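Long-range contacts in beta sliding clamp (Borrelia burgdorferi, PDB 6DJ8), which probably acts as a ring-shaped, head-to-tail homodimeric clamp around DNA, tethering DNA polymerases and other proteins and making replication processive: residues 163-168 with 355-360; 362-367 with 376-381. All coordinates share one frame; numbering follows the deposited sequence.

Contact 1 (163-168 with 355-360); sequences VINRIA and ISVFET
Arg166, on helix 157-167, reaches across to the loop 355-360 and meets it along its side chain, from CG to the guanidinium. From CB the chain leaves beside the backbone N (chi1 -83°) and bends at chi2; its CG then lies 4.0 Å from Val357 CG2, an aliphatic touch. Further out, NE donates to a water 3.1 Å away, which lies at the edge of the guanidinium. The same water accepts from Asn165 ND2, donates to Val357 O at 2.9 Å and reaches Glu359 OE1 weakly, so it joins helix and loop by four bonds. At the tip, NH2 has Glu359 CG at the guanidinium edge, 3.1 Å away. Its salt bridge to Glu359 OE2 is long, 3.9 Å, and a matter of charge alone, because the oxygen lies well out of the guanidinium plane and no N-H points at it. Each charge has a stronger partner outside this pair: Glu377 for Arg166, Lys162 for Glu359. Val357 also packs CG1 against Asn165 O, at 3.5 Å. The contact ties the central domain to the C-terminal domain of the clamp: Arg166 touches Cys206 on strand 202-211, while Ile355 and Phe358 pack on helix 284-294.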
# COMPACT_ATOMS: atom_id res chain seq x y z
N VAL A 163 -3.26 24.75 12.09
CA VAL A 163 -2.21 25.60 11.55
C VAL A 163 -1.11 24.77 10.90
O VAL A 163 -0.62 25.08 9.81
CB VAL A 163 -1.66 26.53 12.64
CG1 VAL A 163 -0.42 27.24 12.16
CG2 VAL A 163 -2.72 27.56 13.01
N ILE A 164 -0.69 23.70 11.57
CA ILE A 164 0.34 22.82 11.01
C ILE A 164 -0.14 22.26 9.68
O ILE A 164 0.60 22.25 8.68
CB ILE A 164 0.67 21.69 12.00
CG1 ILE A 164 1.50 22.22 13.17
CG2 ILE A 164 1.36 20.52 11.28
CD1 ILE A 164 1.69 21.19 14.29
N ASN A 165 -1.38 21.78 9.65
CA ASN A 165 -1.95 21.23 8.42
C ASN A 165 -1.94 22.25 7.29
O ASN A 165 -1.74 21.89 6.13
CB ASN A 165 -3.37 20.70 8.69
CG ASN A 165 -3.90 19.82 7.56
OD1 ASN A 165 -3.21 18.92 7.10
ND2 ASN A 165 -5.13 20.08 7.12
N ARG A 166 -2.10 23.54 7.61
CA ARG A 166 -2.11 24.56 6.57
C ARG A 166 -0.72 25.07 6.22
O ARG A 166 -0.55 25.68 5.16
CB ARG A 166 -3.00 25.73 7.01
CG ARG A 166 -4.46 25.42 6.70
CD ARG A 166 -5.48 26.03 7.63
NE ARG A 166 -6.78 25.44 7.33
CZ ARG A 166 -7.85 26.10 6.91
NH1 ARG A 166 -7.84 27.42 6.79
NH2 ARG A 166 -8.96 25.43 6.64
N ILE A 167 0.29 24.81 7.05
CA ILE A 167 1.61 25.40 6.88
C ILE A 167 2.65 24.37 6.41
O ILE A 167 3.43 24.64 5.50
CB ILE A 167 2.07 26.08 8.19
CG1 ILE A 167 1.35 27.42 8.37
CG2 ILE A 167 3.56 26.31 8.17
CD1 ILE A 167 1.93 28.53 7.52
N ALA A 168 2.64 23.16 7.00
CA ALA A 168 3.77 22.24 6.81
C ALA A 168 4.00 21.90 5.34
O ALA A 168 5.15 21.90 4.87
CB ALA A 168 3.55 20.96 7.63
N ILE A 355 -5.60 22.82 -2.13
CA ILE A 355 -7.02 22.80 -1.86
C ILE A 355 -7.40 21.66 -0.92
O ILE A 355 -8.45 21.72 -0.27
CB ILE A 355 -7.84 22.74 -3.16
CG1 ILE A 355 -7.75 21.35 -3.78
CG2 ILE A 355 -7.40 23.83 -4.12
CD1 ILE A 355 -8.59 21.25 -5.03
N SER A 356 -6.54 20.64 -0.79
CA SER A 356 -6.87 19.53 0.10
C SER A 356 -6.88 19.93 1.57
O SER A 356 -7.40 19.17 2.40
CB SER A 356 -5.89 18.37 -0.11
OG SER A 356 -4.67 18.62 0.59
N VAL A 357 -6.35 21.10 1.94
CA VAL A 357 -6.43 21.51 3.34
C VAL A 357 -7.61 22.41 3.63
O VAL A 357 -7.86 22.72 4.80
CB VAL A 357 -5.11 22.16 3.80
CG1 VAL A 357 -3.93 21.25 3.45
CG2 VAL A 357 -4.93 23.55 3.20
N PHE A 358 -8.39 22.78 2.61
CA PHE A 358 -9.53 23.67 2.81
C PHE A 358 -10.71 22.91 3.41
O PHE A 358 -10.90 21.73 3.13
CB PHE A 358 -9.94 24.33 1.49
CG PHE A 358 -9.06 25.48 1.11
CD1 PHE A 358 -7.72 25.29 0.85
CD2 PHE A 358 -9.58 26.76 0.99
CE1 PHE A 358 -6.91 26.35 0.51
CE2 PHE A 358 -8.77 27.83 0.64
CZ PHE A 358 -7.43 27.62 0.40
N GLU A 359 -11.46 23.58 4.29
CA GLU A 359 -12.62 22.95 4.90
C GLU A 359 -13.95 23.63 4.58
O GLU A 359 -14.98 23.17 5.08
CB GLU A 359 -12.46 22.91 6.43
CG GLU A 359 -11.04 23.11 6.90
CD GLU A 359 -10.85 22.88 8.39
OE1 GLU A 359 -10.24 21.86 8.75
OE2 GLU A 359 -11.32 23.72 9.19
N THR A 360 -13.96 24.67 3.76
CA THR A 360 -15.21 25.33 3.42
C THR A 360 -15.87 24.67 2.22
O THR A 360 -15.25 23.91 1.48
CB THR A 360 -14.97 26.81 3.13
OG1 THR A 360 -13.79 26.95 2.32
CG2 THR A 360 -14.75 27.56 4.43
O HOH W 1 -7.06 22.41 7.56

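Contact 2 (362-367 with 376-381)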
# COMPACT_ATOMS: atom_id res chain seq x y z
N LYS A 362 -16.93 26.30 -0.42
CA LYS A 362 -16.41 26.97 -1.60
C LYS A 362 -15.00 27.48 -1.33
O LYS A 362 -14.58 27.60 -0.18
CB LYS A 362 -17.34 28.12 -2.02
CG LYS A 362 -18.79 27.65 -2.18
CD LYS A 362 -19.53 28.43 -3.25
CE LYS A 362 -20.95 27.88 -3.47
NZ LYS A 362 -20.99 26.92 -4.65
N ILE A 363 -14.28 27.79 -2.40
CA ILE A 363 -12.93 28.33 -2.29
C ILE A 363 -12.83 29.58 -3.16
O ILE A 363 -13.38 29.62 -4.27
CB ILE A 363 -11.88 27.28 -2.70
CG1 ILE A 363 -10.46 27.82 -2.51
CG2 ILE A 363 -12.08 26.85 -4.13
CD1 ILE A 363 -9.36 26.80 -2.85
N GLU A 364 -12.15 30.61 -2.65
CA GLU A 364 -11.89 31.81 -3.44
C GLU A 364 -10.55 31.65 -4.14
O GLU A 364 -9.56 31.27 -3.51
CB GLU A 364 -11.89 33.06 -2.56
CG GLU A 364 -13.03 33.14 -1.56
CD GLU A 364 -12.86 34.31 -0.58
OE1 GLU A 364 -11.90 34.27 0.22
OE2 GLU A 364 -13.67 35.25 -0.61
N ILE A 365 -10.53 31.93 -5.44
CA ILE A 365 -9.32 31.91 -6.24
C ILE A 365 -9.25 33.26 -6.95
O ILE A 365 -10.13 33.58 -7.78
CB ILE A 365 -9.29 30.76 -7.25
CG1 ILE A 365 -9.40 29.42 -6.53
CG2 ILE A 365 -8.01 30.84 -8.08
CD1 ILE A 365 -9.71 28.25 -7.44
N GLN A 366 -8.24 34.06 -6.62
CA GLN A 366 -8.13 35.42 -7.11
C GLN A 366 -6.71 35.64 -7.63
O GLN A 366 -5.76 35.01 -7.16
CB GLN A 366 -8.44 36.41 -6.01
CG GLN A 366 -9.75 36.11 -5.30
CD GLN A 366 -9.97 36.98 -4.09
OE1 GLN A 366 -9.10 37.76 -3.70
NE2 GLN A 366 -11.15 36.87 -3.49
N PHE A 367 -6.58 36.53 -8.60
CA PHE A 367 -5.28 36.79 -9.20
C PHE A 367 -5.34 38.07 -10.03
O PHE A 367 -6.40 38.46 -10.52
CB PHE A 367 -4.82 35.65 -10.11
CG PHE A 367 -5.76 35.38 -11.25
CD1 PHE A 367 -6.88 34.58 -11.07
CD2 PHE A 367 -5.52 35.93 -12.50
CE1 PHE A 367 -7.74 34.32 -12.14
CE2 PHE A 367 -6.37 35.68 -13.57
CZ PHE A 367 -7.49 34.88 -13.39
N SER A 376 -8.01 31.22 -0.86
CA SER A 376 -8.48 31.48 0.48
C SER A 376 -9.89 30.93 0.65
O SER A 376 -10.58 30.63 -0.33
CB SER A 376 -8.47 32.99 0.77
OG SER A 376 -9.19 33.67 -0.23
N GLU A 377 -10.30 30.84 1.90
CA GLU A 377 -11.63 30.47 2.36
C GLU A 377 -12.46 31.73 2.55
O GLU A 377 -11.94 32.73 3.06
CB GLU A 377 -11.56 29.69 3.67
CG GLU A 377 -11.06 28.26 3.52
CD GLU A 377 -10.80 27.55 4.85
OE1 GLU A 377 -10.47 28.24 5.84
OE2 GLU A 377 -10.90 26.30 4.91
N PRO A 378 -13.72 31.72 2.10
CA PRO A 378 -14.61 32.84 2.40
C PRO A 378 -14.76 33.03 3.90
O PRO A 378 -14.88 32.06 4.65
CB PRO A 378 -15.94 32.44 1.74
CG PRO A 378 -15.54 31.54 0.60
CD PRO A 378 -14.37 30.77 1.18
N GLU A 379 -14.74 34.29 4.32
CA GLU A 379 -14.88 34.74 5.70
C GLU A 379 -13.69 34.37 6.57
O GLU A 379 -13.70 34.67 7.77
CB GLU A 379 -16.17 34.22 6.36
N ASN A 380 -12.65 33.74 6.02
CA ASN A 380 -11.43 33.46 6.75
C ASN A 380 -10.34 34.42 6.29
O ASN A 380 -9.86 34.33 5.15
CB ASN A 380 -10.99 32.02 6.55
CG ASN A 380 -9.81 31.63 7.41
OD1 ASN A 380 -9.23 32.45 8.12
ND2 ASN A 380 -9.44 30.34 7.35
N PHE A 381 -9.90 35.29 7.19
CA PHE A 381 -8.87 36.27 6.86
C PHE A 381 -7.55 35.91 7.50
O PHE A 381 -6.60 36.71 7.44
CB PHE A 381 -9.35 37.67 7.25
CG PHE A 381 -10.64 38.03 6.60
CD1 PHE A 381 -10.68 38.34 5.24
CD2 PHE A 381 -11.83 37.99 7.30
CE1 PHE A 381 -11.88 38.65 4.62
CE2 PHE A 381 -13.04 38.30 6.68
CZ PHE A 381 -13.06 38.64 5.33
O HOH W 2 -8.18 34.20 -3.07
O HOH W 3 -13.67 36.48 1.86
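Glu364 and Ser376 pair through their backbones as an antiparallel hydrogen-bonded pair. Glu364 N donates to Ser376 O at 2.8 Å, nearly in line with the carbonyl (C=O...N 166°), and Ser376 N returns the bond to Glu364 O at 3.1 Å.

Their side chains emerge on the same face of the sheet and add a third bond. Ser376 OG donates to Glu364 OE1 at 2.8 Å, meeting it on the anti side and 34° out of the carboxylate plane. With CG beside the backbone N (chi1 -45°) and the chain extended beyond it, the carboxylate reaches past the serine to the start of the following turn. OE1 also lies near Glu377 O, an acceptor like itself, so the two do not bond.

This is the last pairing of strands 362-367 and 373-376, neighbours in the antiparallel sheet that runs on through strand 383-387 into the central domain, as in other bacterial clamps. Past Ser376 the chain enters a type II beta turn from Glu377 to Asn380, closed by Asn380 N to Glu377 O. Asn380 ND2 donates to Glu377 OE1 at 2.8 Å, with the oxygen in the amide plane, so the turn is spanned by side chains as well as backbone; the other carboxylate oxygen, OE2, is taken by Arg166 in a salt bridge.

Van der Waals contact comes mainly from Pro378, here in one of its two modelled conformers. Its CG meets Glu364 CG at 3.7 Å, the two side chains running past each other in opposite directions, and its CD rests on Lys362 O at 3.5 Å; the ring also touches Leu281 of strand 278-283. Ile363 CG1 brushes Ser376 O at 3.6 Å.

Two waters extend the polar network. One donates to Ser376 OG and, weakly, to Glu364 O; the other donates to Glu364 OE2 at 2.8 Å.

Contact 1 and contact 2 follow one another along the chain, and their centres lie about 13 Å apart. Glu377 joins them: its OE2 forms a salt bridge with Arg166 NH2 at 2.7 Å and probably accepts a hydrogen bond from Glu359 N at 2.8 Å. One carboxylate oxygen of the 377-380 turn thus meets both the helix and the loop of contact 1. Packing backs this up, with Glu377 CG 3.3 Å from Phe358 CD2 and equally close to Thr360 OG1. The arginine of the central domain is thus met by two parts of the C-terminal domain, bonded firmly by Glu377 and only loosely by the 355-360 loop.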